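Side-chain contacts in beta-lactamase (Chitinophaga pinensis, PDB 6N36), which probably hydrolyses the amide bond of beta-lactam antibiotics as a metallo-beta-lactamase with two zinc ions in its active site: residues A[82-87]-A[107-112]; A[87-92]-A[128-133]; A[119-124]-A[190-195]; A[155-160]-A[164-169]; A[198-201]-A[205-208]. All coordinates share one frame; numbering follows the deposited sequence. Where two conformers were deposited one is given.

Interaction 1. Residues A[82-87]-A[107-112]; sequences THAHYD and EKDAAL. With ZN (zinc ion), chain C; ZN (zinc ion), chain B.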
# COMPACT_ATOMS: atom_id res chain seq x y z
N THR A 82 -0.38 -3.06 0.53
CA THR A 82 -1.71 -2.64 0.07
C THR A 82 -2.26 -3.52 -1.06
O THR A 82 -3.49 -3.69 -1.16
CB THR A 82 -1.74 -1.16 -0.29
OG1 THR A 82 -0.77 -0.88 -1.30
CG2 THR A 82 -1.51 -0.28 0.91
N HIS A 83 -1.44 -4.02 -1.93
CA HIS A 83 -1.87 -5.03 -2.94
C HIS A 83 -0.65 -5.67 -3.58
O HIS A 83 0.37 -4.98 -3.77
CB HIS A 83 -2.81 -4.42 -4.01
CG HIS A 83 -2.22 -3.44 -4.97
ND1 HIS A 83 -2.29 -2.08 -4.79
CD2 HIS A 83 -1.69 -3.62 -6.18
CE1 HIS A 83 -1.80 -1.46 -5.86
NE2 HIS A 83 -1.43 -2.38 -6.74
N ALA A 84 -0.78 -6.90 -4.06
CA ALA A 84 0.39 -7.67 -4.54
C ALA A 84 0.64 -7.45 -6.04
O ALA A 84 0.52 -8.42 -6.83
CB ALA A 84 0.21 -9.12 -4.23
N HIS A 85 0.93 -6.22 -6.43
CA HIS A 85 1.53 -5.88 -7.73
C HIS A 85 3.02 -5.60 -7.54
O HIS A 85 3.43 -5.13 -6.46
CB HIS A 85 0.83 -4.69 -8.39
CG HIS A 85 -0.47 -5.00 -9.07
ND1 HIS A 85 -1.41 -4.02 -9.39
CD2 HIS A 85 -1.00 -6.18 -9.45
CE1 HIS A 85 -2.43 -4.59 -10.00
NE2 HIS A 85 -2.19 -5.91 -10.06
N TYR A 86 3.81 -5.80 -8.59
CA TYR A 86 5.28 -5.74 -8.48
C TYR A 86 5.81 -4.36 -8.05
O TYR A 86 6.97 -4.30 -7.60
CB TYR A 86 5.91 -6.20 -9.79
CG TYR A 86 5.83 -5.21 -10.92
CD1 TYR A 86 4.73 -5.17 -11.75
CD2 TYR A 86 6.90 -4.38 -11.22
CE1 TYR A 86 4.66 -4.32 -12.85
CE2 TYR A 86 6.88 -3.55 -12.33
CZ TYR A 86 5.75 -3.52 -13.15
OH TYR A 86 5.69 -2.69 -14.22
N ASP A 87 5.08 -3.28 -8.26
CA ASP A 87 5.51 -1.92 -7.82
C ASP A 87 5.32 -1.72 -6.30
O ASP A 87 5.83 -0.72 -5.77
CB ASP A 87 4.85 -0.82 -8.64
CG ASP A 87 3.34 -0.82 -8.64
OD1 ASP A 87 2.74 -1.95 -8.50
OD2 ASP A 87 2.74 0.30 -8.83
N GLU A 107 -5.75 -12.88 2.90
CA GLU A 107 -5.95 -14.26 2.40
C GLU A 107 -6.20 -14.23 0.89
O GLU A 107 -5.75 -15.14 0.23
CB GLU A 107 -7.13 -14.93 3.11
CG GLU A 107 -8.35 -14.03 3.25
CD GLU A 107 -9.71 -14.69 3.44
OE1 GLU A 107 -10.73 -14.01 3.16
OE2 GLU A 107 -9.74 -15.85 3.90
N LYS A 108 -6.89 -13.19 0.40
CA LYS A 108 -7.32 -13.13 -1.01
C LYS A 108 -6.14 -12.82 -1.95
O LYS A 108 -6.30 -13.02 -3.14
CB LYS A 108 -8.47 -12.13 -1.16
CG LYS A 108 -9.74 -12.48 -0.40
CD LYS A 108 -10.79 -11.39 -0.43
CE LYS A 108 -11.47 -11.24 -1.78
NZ LYS A 108 -12.48 -12.32 -2.01
N ASP A 109 -5.01 -12.30 -1.41
CA ASP A 109 -3.79 -12.05 -2.25
C ASP A 109 -2.67 -13.05 -1.91
O ASP A 109 -1.59 -12.97 -2.50
CB ASP A 109 -3.25 -10.62 -2.14
CG ASP A 109 -3.68 -9.64 -3.26
OD1 ASP A 109 -4.42 -10.09 -4.20
OD2 ASP A 109 -3.28 -8.45 -3.18
N ALA A 110 -2.89 -13.98 -0.98
CA ALA A 110 -1.79 -14.86 -0.54
C ALA A 110 -1.24 -15.71 -1.69
O ALA A 110 -0.01 -15.84 -1.84
CB ALA A 110 -2.26 -15.73 0.60
N ALA A 111 -2.12 -16.31 -2.52
CA ALA A 111 -1.64 -17.15 -3.63
C ALA A 111 -0.88 -16.31 -4.65
O ALA A 111 0.21 -16.72 -5.08
CB ALA A 111 -2.77 -17.90 -4.27
N LEU A 112 -1.37 -15.11 -4.92
CA LEU A 112 -0.70 -14.20 -5.88
C LEU A 112 0.69 -13.83 -5.37
O LEU A 112 1.65 -13.82 -6.11
CB LEU A 112 -1.60 -12.98 -6.05
CG LEU A 112 -1.14 -11.94 -7.07
CD1 LEU A 112 -1.07 -12.54 -8.46
CD2 LEU A 112 -2.10 -10.75 -7.08
ZN ZN C . -1.44 -1.97 -8.90
ZN ZN B . 0.79 0.57 -8.08
O HOH W 1 0.51 -1.69 -9.39
O HOH W 2 -1.21 0.34 -8.25
O HOH W 3 -1.56 -1.31 -11.05
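Ala84 and Asp109 bring the two backbones closest, with their CA atoms 6.5 Å apart, where an inverse gamma turn centred on Ala84 faces the start of helix 110-114. The turn presents Ala84 N to the carboxylate of Asp109. The hydrogen bond from Ala84 N to Asp109 OD2 is 3.1 Å long, with an N-H...O angle of 150°. The N-H arrives from above the carboxylate plane, 44° out of it. The same oxygen also bonds Thr161 OG1, so two loops near the metals share one acceptor. Leu112 CD2 lies 4.0 Å from Ala84 CB and 3.5 Å from Ala84 O. Leu112 CG stands anti to the backbone N (chi1 -177°), which turns the branch toward Ala84.

Residues 83-88 spell HAHYDH, the HxHxDH signature of the metallo-beta-lactamase fold. Ala84 is the spacer between two zinc ligands. His83 binds one zinc ion through NE2 at 2.2 Å, and His85 binds the same ion through ND1 at 2.1 Å. His160 completes the protein ligands of that ion. Asp87 OD2 holds the second zinc ion, together with His88 and His226. His83 ND1, the ring nitrogen that does not bind the metal, is hydrogen-bonded to Asn184 OD1.

Interaction 2. Residues A[87-92]-A[128-133]; sequences DHVGAM and SMFLPV. With ZN (zinc ion), chain B.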
# COMPACT_ATOMS: atom_id res chain seq x y z
N ASP A 87 5.08 -3.28 -8.26
CA ASP A 87 5.51 -1.92 -7.82
C ASP A 87 5.32 -1.72 -6.30
O ASP A 87 5.83 -0.72 -5.77
CB ASP A 87 4.85 -0.82 -8.64
CG ASP A 87 3.34 -0.82 -8.64
OD1 ASP A 87 2.74 -1.95 -8.50
OD2 ASP A 87 2.74 0.30 -8.83
N HIS A 88 4.63 -2.62 -5.59
CA HIS A 88 4.41 -2.53 -4.14
C HIS A 88 5.00 -3.71 -3.37
O HIS A 88 5.10 -3.61 -2.13
CB HIS A 88 2.92 -2.37 -3.80
CG HIS A 88 2.34 -1.24 -4.60
ND1 HIS A 88 2.71 0.09 -4.40
CD2 HIS A 88 1.53 -1.27 -5.67
CE1 HIS A 88 2.11 0.82 -5.35
NE2 HIS A 88 1.34 -0.01 -6.11
N VAL A 89 5.34 -4.82 -4.07
CA VAL A 89 5.98 -5.99 -3.40
C VAL A 89 7.25 -6.44 -4.13
O VAL A 89 7.76 -7.52 -3.81
CB VAL A 89 5.00 -7.17 -3.24
CG1 VAL A 89 3.85 -6.80 -2.32
CG2 VAL A 89 4.54 -7.73 -4.58
N GLY A 90 7.78 -5.64 -5.06
CA GLY A 90 8.93 -6.06 -5.88
C GLY A 90 10.16 -6.37 -5.05
O GLY A 90 10.98 -7.18 -5.51
N ALA A 91 10.34 -5.73 -3.89
CA ALA A 91 11.51 -6.02 -3.03
C ALA A 91 11.09 -6.76 -1.77
O ALA A 91 11.89 -6.83 -0.82
CB ALA A 91 12.24 -4.74 -2.70
N MET A 92 9.86 -7.26 -1.68
CA MET A 92 9.34 -7.82 -0.42
C MET A 92 10.11 -9.09 -0.04
O MET A 92 10.45 -9.23 1.15
CB MET A 92 7.85 -8.10 -0.55
CG MET A 92 7.20 -8.34 0.77
SD MET A 92 7.15 -6.88 1.87
CE MET A 92 5.84 -5.84 1.19
N SER A 128 6.75 -14.85 -13.54
CA SER A 128 6.79 -14.06 -12.28
C SER A 128 7.13 -12.62 -12.61
O SER A 128 8.04 -12.33 -13.41
CB SER A 128 7.74 -14.65 -11.29
OG SER A 128 7.19 -15.81 -10.68
N MET A 129 6.41 -11.70 -12.00
CA MET A 129 6.79 -10.27 -12.08
C MET A 129 7.60 -9.90 -10.84
O MET A 129 8.21 -8.85 -10.88
CB MET A 129 5.54 -9.41 -12.20
CG MET A 129 4.83 -9.62 -13.54
SD MET A 129 3.30 -8.71 -13.61
CE MET A 129 2.29 -9.94 -12.78
N PHE A 130 7.54 -10.70 -9.76
CA PHE A 130 8.33 -10.39 -8.54
C PHE A 130 8.68 -11.70 -7.83
O PHE A 130 8.01 -12.73 -8.08
CB PHE A 130 7.56 -9.45 -7.61
CG PHE A 130 6.18 -9.93 -7.24
CD1 PHE A 130 5.97 -10.80 -6.18
CD2 PHE A 130 5.08 -9.55 -7.97
CE1 PHE A 130 4.71 -11.29 -5.88
CE2 PHE A 130 3.79 -9.94 -7.60
CZ PHE A 130 3.61 -10.87 -6.59
N LEU A 131 9.71 -11.68 -6.99
CA LEU A 131 10.12 -12.86 -6.22
C LEU A 131 9.00 -13.19 -5.26
O LEU A 131 8.52 -12.34 -4.51
CB LEU A 131 11.44 -12.64 -5.48
CG LEU A 131 12.69 -12.54 -6.34
CD1 LEU A 131 13.90 -12.36 -5.47
CD2 LEU A 131 12.86 -13.78 -7.21
N PRO A 132 8.59 -14.45 -5.18
CA PRO A 132 7.47 -14.83 -4.34
C PRO A 132 7.78 -14.76 -2.85
O PRO A 132 8.95 -14.83 -2.40
CB PRO A 132 7.13 -16.27 -4.70
CG PRO A 132 8.14 -16.68 -5.69
CD PRO A 132 9.10 -15.56 -6.00
N VAL A 133 6.72 -14.54 -2.11
CA VAL A 133 6.75 -14.45 -0.64
C VAL A 133 5.65 -15.33 -0.05
O VAL A 133 4.49 -15.17 -0.42
CB VAL A 133 6.61 -13.00 -0.14
CG1 VAL A 133 6.82 -12.98 1.36
CG2 VAL A 133 7.51 -12.00 -0.89
ZN ZN B . 0.79 0.57 -8.08
O HOH W 4 9.47 -9.80 -3.89
O HOH W 5 11.31 -9.04 -7.46
O HOH W 2 -1.21 0.34 -8.25
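The end of the HxHxDH zinc motif of the metallo-beta-lactamase fold packs here against the loop that precedes strand 137-139. Asp87 and His88 bind a zinc ion, and Val89, next in the chain, turns to the loop. Val89 CG2 sits over the centre of the Phe130 ring. This is a CH-pi contact: the methyl is 3.6 Å from the ring centroid and 2° off the ring normal. Phe130 CG lies between backbone N and carbonyl carbon (chi1 55°), which swings the ring toward Val89; chi2 of 85° turns its face to the methyl. Leu113 of helix 110-114 touches both side chains. Beside them, Gly90 CA lies 4.0 Å from Phe130 CB. At the start of helix 92-99, Met92 CB meets Val133 CG2 at 3.9 Å, and the two side chains cross at about a right angle. No direct hydrogen bond joins the segments. Water 5 links them instead: it donates to Gly90 O at 2.7 Å and accepts from Leu131 N at 3.1 Å.

Interaction 3. Residues A[119-124]-A[190-195]; sequences SDYVMG and NDTKLS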
# COMPACT_ATOMS: atom_id res chain seq x y z
N SER A 119 -0.27 -15.60 -11.37
CA SER A 119 -1.76 -15.76 -11.39
C SER A 119 -2.49 -14.41 -11.51
O SER A 119 -3.72 -14.42 -11.39
CB SER A 119 -2.22 -16.53 -10.20
OG SER A 119 -1.83 -15.97 -8.97
N ASP A 120 -1.80 -13.30 -11.81
CA ASP A 120 -2.46 -11.98 -11.86
C ASP A 120 -3.56 -11.97 -12.91
O ASP A 120 -3.35 -12.39 -14.07
CB ASP A 120 -1.45 -10.89 -12.14
CG ASP A 120 -2.05 -9.51 -11.92
OD1 ASP A 120 -2.70 -8.97 -12.86
OD2 ASP A 120 -1.95 -9.03 -10.77
N TYR A 121 -4.75 -11.47 -12.56
CA TYR A 121 -5.90 -11.60 -13.48
C TYR A 121 -5.77 -10.74 -14.72
O TYR A 121 -6.47 -11.01 -15.71
CB TYR A 121 -7.22 -11.31 -12.76
CG TYR A 121 -7.55 -9.87 -12.45
CD1 TYR A 121 -7.11 -9.25 -11.30
CD2 TYR A 121 -8.40 -9.16 -13.26
CE1 TYR A 121 -7.51 -7.95 -10.97
CE2 TYR A 121 -8.80 -7.87 -12.96
CZ TYR A 121 -8.36 -7.24 -11.81
OH TYR A 121 -8.80 -5.97 -11.51
N VAL A 122 -4.86 -9.76 -14.74
CA VAL A 122 -4.61 -8.90 -15.93
C VAL A 122 -3.25 -9.30 -16.50
O VAL A 122 -3.18 -9.65 -17.69
CB VAL A 122 -4.66 -7.40 -15.60
CG1 VAL A 122 -4.27 -6.51 -16.81
CG2 VAL A 122 -5.98 -6.95 -15.04
N MET A 123 -2.22 -9.36 -15.66
CA MET A 123 -0.81 -9.39 -16.12
C MET A 123 -0.23 -10.79 -16.02
O MET A 123 1.00 -10.89 -16.28
CB MET A 123 0.04 -8.42 -15.27
CG MET A 123 -0.38 -6.98 -15.44
SD MET A 123 0.53 -5.84 -14.37
CE MET A 123 -0.20 -6.23 -12.79
N GLY A 124 -1.02 -11.82 -15.68
CA GLY A 124 -0.53 -13.18 -15.37
C GLY A 124 -0.25 -14.06 -16.62
O GLY A 124 -0.44 -13.57 -17.77
N ASN A 190 -6.93 -0.70 -17.85
CA ASN A 190 -7.60 -0.71 -19.17
C ASN A 190 -8.14 -2.11 -19.53
O ASN A 190 -9.20 -2.17 -20.13
CB ASN A 190 -6.60 -0.23 -20.21
CG ASN A 190 -7.20 -0.08 -21.58
OD1 ASN A 190 -8.34 0.36 -21.68
ND2 ASN A 190 -6.39 -0.28 -22.64
N ASP A 191 -7.38 -3.17 -19.25
CA ASP A 191 -7.74 -4.52 -19.79
C ASP A 191 -8.85 -5.13 -18.91
O ASP A 191 -9.41 -6.16 -19.31
CB ASP A 191 -6.54 -5.46 -19.83
CG ASP A 191 -5.50 -5.10 -20.88
OD1 ASP A 191 -5.88 -4.55 -21.92
OD2 ASP A 191 -4.30 -5.32 -20.61
N THR A 192 -9.31 -4.47 -17.89
CA THR A 192 -10.32 -5.09 -16.96
C THR A 192 -11.74 -4.95 -17.49
O THR A 192 -12.20 -3.83 -17.74
CB THR A 192 -10.18 -4.48 -15.57
OG1 THR A 192 -8.91 -4.93 -15.11
CG2 THR A 192 -11.24 -4.92 -14.57
N LYS A 193 -12.44 -6.08 -17.62
CA LYS A 193 -13.86 -6.18 -17.96
C LYS A 193 -14.68 -6.33 -16.69
O LYS A 193 -14.54 -7.34 -16.00
CB LYS A 193 -14.03 -7.37 -18.92
CG LYS A 193 -15.42 -7.64 -19.44
CD LYS A 193 -15.37 -8.72 -20.55
CE LYS A 193 -16.71 -9.24 -21.03
NZ LYS A 193 -16.68 -10.72 -21.26
N LEU A 194 -15.40 -5.28 -16.28
CA LEU A 194 -16.11 -5.29 -14.97
C LEU A 194 -17.25 -6.28 -14.89
O LEU A 194 -17.61 -6.66 -13.76
CB LEU A 194 -16.60 -3.87 -14.70
CG LEU A 194 -15.48 -2.89 -14.43
CD1 LEU A 194 -16.05 -1.50 -14.38
CD2 LEU A 194 -14.73 -3.17 -13.12
N SER A 195 -17.79 -6.78 -16.00
CA SER A 195 -18.79 -7.86 -15.97
C SER A 195 -18.15 -9.18 -15.49
O SER A 195 -18.89 -10.12 -15.14
CB SER A 195 -19.46 -8.03 -17.33
OG SER A 195 -18.50 -8.27 -18.35
O HOH W 6 -8.06 -3.41 -12.89
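Two polar side chains meet here without a direct hydrogen bond. Tyr121 OH and Thr192 OG1 are 3.7 Å apart, and water 6 joins them. The water donates to Tyr121 OH at 3.0 Å and lies 2.8 Å from Thr192 OG1. Tyr121 OH is also hydrogen-bonded to Gly159 O, so the phenol has a second partner beyond the water.

Thr192 OG1 lies obliquely to the Tyr121 ring, 3.6 Å from CE2. The two side chains cross at about a right angle. Val122 fills in beside them with both of its methyls. Its CG2 is 3.6 Å from Thr192 OG1 and also lies over one face of the Tyr121 ring, toward the rim. With chi1 at 175°, Val122 points CG1 away from its own N and onto Asp191 CB, 3.9 Å away. Asp191 is exposed and Thr192 is buried, so the contact runs from the surface inward.

Asp120 braces the turn in residues 119-124. Its OD1 accepts from Val122 N at 3.0 Å and from Met123 N at 2.9 Å. The two N-H groups come from opposite faces of the carboxylate plane, both on the anti side. Val203 of helix 203-215 touches both Tyr121 and Thr192. The arrangement thus joins two loops near the dizinc site, and the local turn in residues 119-124 is an Asx turn extended to an Asx motif.

Interaction 4. Residues A[155-160]-A[164-169]; sequences RQHPGH and ANSFLF. With ZN (zinc ion), chain C.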
# COMPACT_ATOMS: atom_id res chain seq x y z
N ARG A 155 -8.68 -3.42 6.21
CA ARG A 155 -10.02 -3.48 5.60
C ARG A 155 -9.87 -3.98 4.17
O ARG A 155 -9.04 -3.42 3.44
CB ARG A 155 -10.76 -2.14 5.64
CG ARG A 155 -11.03 -1.60 7.04
CD ARG A 155 -11.88 -2.50 7.90
NE ARG A 155 -13.06 -3.04 7.27
CZ ARG A 155 -14.28 -2.49 7.33
NH1 ARG A 155 -14.48 -1.33 7.94
NH2 ARG A 155 -15.27 -3.08 6.67
N GLN A 156 -10.65 -4.99 3.79
CA GLN A 156 -10.58 -5.56 2.43
C GLN A 156 -11.25 -4.59 1.45
O GLN A 156 -12.44 -4.27 1.61
CB GLN A 156 -11.18 -6.96 2.33
CG GLN A 156 -10.43 -8.01 3.14
CD GLN A 156 -11.12 -9.35 3.01
OE1 GLN A 156 -12.37 -9.40 3.01
NE2 GLN A 156 -10.35 -10.43 2.95
N HIS A 157 -10.48 -4.18 0.45
CA HIS A 157 -10.89 -3.21 -0.59
C HIS A 157 -10.61 -3.85 -1.95
O HIS A 157 -9.79 -3.34 -2.69
CB HIS A 157 -10.25 -1.86 -0.33
CG HIS A 157 -10.81 -1.19 0.86
ND1 HIS A 157 -10.10 -0.27 1.58
CD2 HIS A 157 -12.04 -1.29 1.44
CE1 HIS A 157 -10.83 0.12 2.60
NE2 HIS A 157 -12.02 -0.48 2.58
N PRO A 158 -11.25 -4.98 -2.26
CA PRO A 158 -10.88 -5.77 -3.43
C PRO A 158 -11.21 -5.05 -4.75
O PRO A 158 -12.03 -4.09 -4.80
CB PRO A 158 -11.70 -7.01 -3.32
CG PRO A 158 -12.91 -6.57 -2.54
CD PRO A 158 -12.33 -5.64 -1.48
N GLY A 159 -10.57 -5.54 -5.81
CA GLY A 159 -10.84 -5.14 -7.19
C GLY A 159 -9.53 -4.92 -7.92
O GLY A 159 -9.21 -5.71 -8.83
N HIS A 160 -8.78 -3.95 -7.52
CA HIS A 160 -7.47 -3.67 -8.17
C HIS A 160 -6.61 -4.94 -8.12
O HIS A 160 -6.02 -5.33 -9.14
CB HIS A 160 -6.82 -2.48 -7.46
CG HIS A 160 -5.58 -2.08 -8.12
ND1 HIS A 160 -5.58 -1.21 -9.19
CD2 HIS A 160 -4.31 -2.45 -7.90
CE1 HIS A 160 -4.34 -1.09 -9.61
NE2 HIS A 160 -3.55 -1.82 -8.87
N ALA A 164 -6.56 -6.65 -2.51
CA ALA A 164 -6.27 -5.24 -2.23
C ALA A 164 -6.94 -4.80 -0.93
O ALA A 164 -8.09 -5.27 -0.57
CB ALA A 164 -6.63 -4.32 -3.36
N ASN A 165 -6.20 -4.02 -0.15
CA ASN A 165 -6.68 -3.66 1.19
C ASN A 165 -6.07 -2.33 1.64
O ASN A 165 -5.01 -1.87 1.11
CB ASN A 165 -6.43 -4.79 2.18
CG ASN A 165 -5.03 -5.34 2.25
OD1 ASN A 165 -4.86 -6.43 2.73
ND2 ASN A 165 -3.99 -4.57 1.97
N SER A 166 -6.76 -1.70 2.58
CA SER A 166 -6.30 -0.45 3.22
C SER A 166 -5.99 -0.78 4.68
O SER A 166 -6.49 -1.82 5.21
CB SER A 166 -7.36 0.63 3.13
OG SER A 166 -7.69 0.88 1.76
N PHE A 167 -5.31 0.15 5.36
CA PHE A 167 -4.94 0.01 6.77
C PHE A 167 -5.34 1.28 7.51
O PHE A 167 -5.10 2.40 7.03
CB PHE A 167 -3.44 -0.27 6.94
CG PHE A 167 -3.00 -1.52 6.24
CD1 PHE A 167 -3.27 -2.77 6.79
CD2 PHE A 167 -2.33 -1.47 5.02
CE1 PHE A 167 -2.89 -3.93 6.15
CE2 PHE A 167 -1.95 -2.63 4.37
CZ PHE A 167 -2.21 -3.86 4.93
N LEU A 168 -5.99 1.09 8.66
CA LEU A 168 -6.41 2.20 9.55
C LEU A 168 -5.69 2.00 10.87
O LEU A 168 -5.67 0.87 11.43
CB LEU A 168 -7.92 2.10 9.81
CG LEU A 168 -8.88 2.64 8.75
CD1 LEU A 168 -10.28 2.04 9.03
CD2 LEU A 168 -9.01 4.16 8.84
N PHE A 169 -5.19 3.09 11.43
CA PHE A 169 -4.49 3.04 12.73
C PHE A 169 -4.41 4.43 13.32
O PHE A 169 -4.27 5.46 12.61
CB PHE A 169 -3.08 2.43 12.61
CG PHE A 169 -2.22 3.00 11.51
CD1 PHE A 169 -2.37 2.55 10.22
CD2 PHE A 169 -1.34 4.03 11.74
CE1 PHE A 169 -1.61 3.08 9.21
CE2 PHE A 169 -0.59 4.59 10.72
CZ PHE A 169 -0.73 4.11 9.45
ZN ZN C . -1.44 -1.97 -8.90
O HOH W 2 -1.21 0.34 -8.25
O HOH W 1 0.51 -1.69 -9.39
O HOH W 3 -1.56 -1.31 -11.05
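His157 and Ser166 meet through their side chains. His157 CB lies 4.0 Å from Ala164 O, which also accepts a backbone bond from His157 N. CG follows anti to the carbonyl carbon (chi1 -70°), and one ring face lies against Arg155 O near the rim. At the ring edge, ND1 reaches Ser166 OG, 2.7 Å away and in the ring plane. Either atom could donate in this hydrogen bond. CE1 comes next, 3.3 Å from the same OG. Thr210 and Met214 of helix 203-215 also touch the His157 side chain. Ser166 OG also bonds Asn184 N.

The segments form the end of the antiparallel hairpin of strands 150-156 and 165-172. Arg155 and Ser166 are a hydrogen-bonded pair; Gln156 and Asn165 are a non-hydrogen-bonded one. Asn165 CB packs 3.2 Å from Arg155 O.

Past the paired residues, the chain turns through Pro158 and Gly159 to a zinc ion, bound by His160 NE2 at 2.1 Å. His160 ND1 is hydrogen-bonded to Ser187 O.

Interaction 5. Residues A[198-201]-A[205-208]; sequences PLYP and KDYA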
# COMPACT_ATOMS: atom_id res chain seq x y z
N PRO A 198 -11.82 -13.62 -16.67
CA PRO A 198 -11.68 -15.08 -16.59
C PRO A 198 -10.99 -15.60 -15.31
O PRO A 198 -11.40 -16.63 -14.78
CB PRO A 198 -10.86 -15.37 -17.85
CG PRO A 198 -11.40 -14.37 -18.82
CD PRO A 198 -11.43 -13.10 -18.01
N LEU A 199 -9.92 -14.95 -14.85
CA LEU A 199 -9.25 -15.35 -13.59
C LEU A 199 -9.78 -14.56 -12.38
O LEU A 199 -9.24 -14.75 -11.26
CB LEU A 199 -7.75 -15.15 -13.76
CG LEU A 199 -7.09 -16.00 -14.83
CD1 LEU A 199 -5.58 -15.81 -14.75
CD2 LEU A 199 -7.42 -17.48 -14.70
N TYR A 200 -10.82 -13.73 -12.55
CA TYR A 200 -11.46 -12.97 -11.45
C TYR A 200 -12.91 -12.65 -11.76
O TYR A 200 -13.29 -11.52 -12.09
CB TYR A 200 -10.61 -11.75 -11.18
CG TYR A 200 -10.90 -10.95 -9.96
CD1 TYR A 200 -11.74 -11.38 -8.93
CD2 TYR A 200 -10.35 -9.70 -9.82
CE1 TYR A 200 -11.98 -10.57 -7.83
CE2 TYR A 200 -10.53 -8.91 -8.72
CZ TYR A 200 -11.37 -9.35 -7.70
OH TYR A 200 -11.55 -8.56 -6.58
N PRO A 201 -13.81 -13.65 -11.74
CA PRO A 201 -15.19 -13.40 -12.14
C PRO A 201 -15.90 -12.37 -11.26
O PRO A 201 -16.79 -11.71 -11.81
CB PRO A 201 -15.86 -14.77 -12.03
CG PRO A 201 -14.72 -15.75 -12.14
CD PRO A 201 -13.51 -15.08 -11.58
N LYS A 205 -18.18 -6.88 -9.05
CA LYS A 205 -18.95 -6.87 -7.79
C LYS A 205 -18.03 -6.34 -6.67
O LYS A 205 -18.47 -5.58 -5.78
CB LYS A 205 -19.47 -8.27 -7.49
CG LYS A 205 -20.49 -8.75 -8.51
CD LYS A 205 -20.98 -10.16 -8.20
CE LYS A 205 -22.08 -10.58 -9.13
NZ LYS A 205 -21.57 -10.69 -10.52
N ASP A 206 -16.75 -6.75 -6.71
CA ASP A 206 -15.76 -6.36 -5.69
C ASP A 206 -15.49 -4.86 -5.80
O ASP A 206 -15.40 -4.17 -4.79
CB ASP A 206 -14.50 -7.19 -5.82
CG ASP A 206 -14.56 -8.50 -5.09
OD1 ASP A 206 -15.59 -8.80 -4.40
OD2 ASP A 206 -13.54 -9.30 -5.22
N TYR A 207 -15.23 -4.35 -7.00
CA TYR A 207 -14.99 -2.91 -7.16
C TYR A 207 -16.20 -2.11 -6.68
O TYR A 207 -16.00 -1.11 -5.99
CB TYR A 207 -14.73 -2.53 -8.62
CG TYR A 207 -13.29 -2.57 -9.06
CD1 TYR A 207 -12.39 -1.62 -8.62
CD2 TYR A 207 -12.85 -3.56 -9.91
CE1 TYR A 207 -11.10 -1.60 -9.10
CE2 TYR A 207 -11.55 -3.54 -10.40
CZ TYR A 207 -10.66 -2.59 -9.97
OH TYR A 207 -9.40 -2.56 -10.52
N ALA A 208 -17.39 -2.57 -6.97
CA ALA A 208 -18.61 -1.87 -6.55
C ALA A 208 -18.67 -1.80 -5.02
O ALA A 208 -18.94 -0.72 -4.42
CB ALA A 208 -19.85 -2.50 -7.09
O HOH W 7 -17.96 -9.17 -11.29
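One direct hydrogen bond carries this contact. Tyr200 OH donates to Asp206 OD2 over 2.5 Å, a short distance. The acceptor uses its anti lone pair, the one turned away from the other carboxylate oxygen. OD2 sits at the edge of the Tyr200 ring and in its plane. The ring and carboxylate planes are 59° apart. Chi1 of -169° extends the Tyr200 ring away from its own N and across to the helix.

Two close approaches come with the short bond. Tyr200 CE1 is 3.3 Å from Asp206 OD2, and Asp206 CB lies 3.3 Å from Tyr200 OH. Beyond the pair, Pro158 touches both side chains, and the Tyr121 ring meets that of Tyr200 edge to face.

A water makes the second link. Water 7 donates to Pro201 O at 2.8 Å and accepts from Lys205 N at 3.2 Å. Lys205 N belongs to the first turn of helix 203-215, so the water bridges the loop backbone to an N-H near the helix start.

Tyr200 is buried, while Asp206 is partly exposed. The carboxylate also lies in the first turn of the helix, where the helix dipole would probably favour its negative charge. The arrangement joins a loop to the N-terminal turn of the helix that follows it, on the flank of the metallo-beta-lactamase fold.

In the fold
Interactions 1, 2 and 4 meet at the dizinc site. Interactions 1 and 2 share Asp87, and their centres are 9 Å apart. Interaction 4 brings the third histidine to the zinc ion held by interaction 1; Thr82 O and Asn165 N, 2.9 Å apart, probably form a hydrogen bond between the two. Water 2 belongs to all three: its oxygen is 2.0 Å from the zinc ion of Asp87 and 2.4 Å from that of His83. Interaction 3 flanks the site: Asp120 OD2 lies 3.2 Å from His85 NE2. Interaction 5 is farther out. The side chain of Tyr200 is about 11 Å from a zinc ion, but Tyr207 OH packs 3.2 Å from His160 CA.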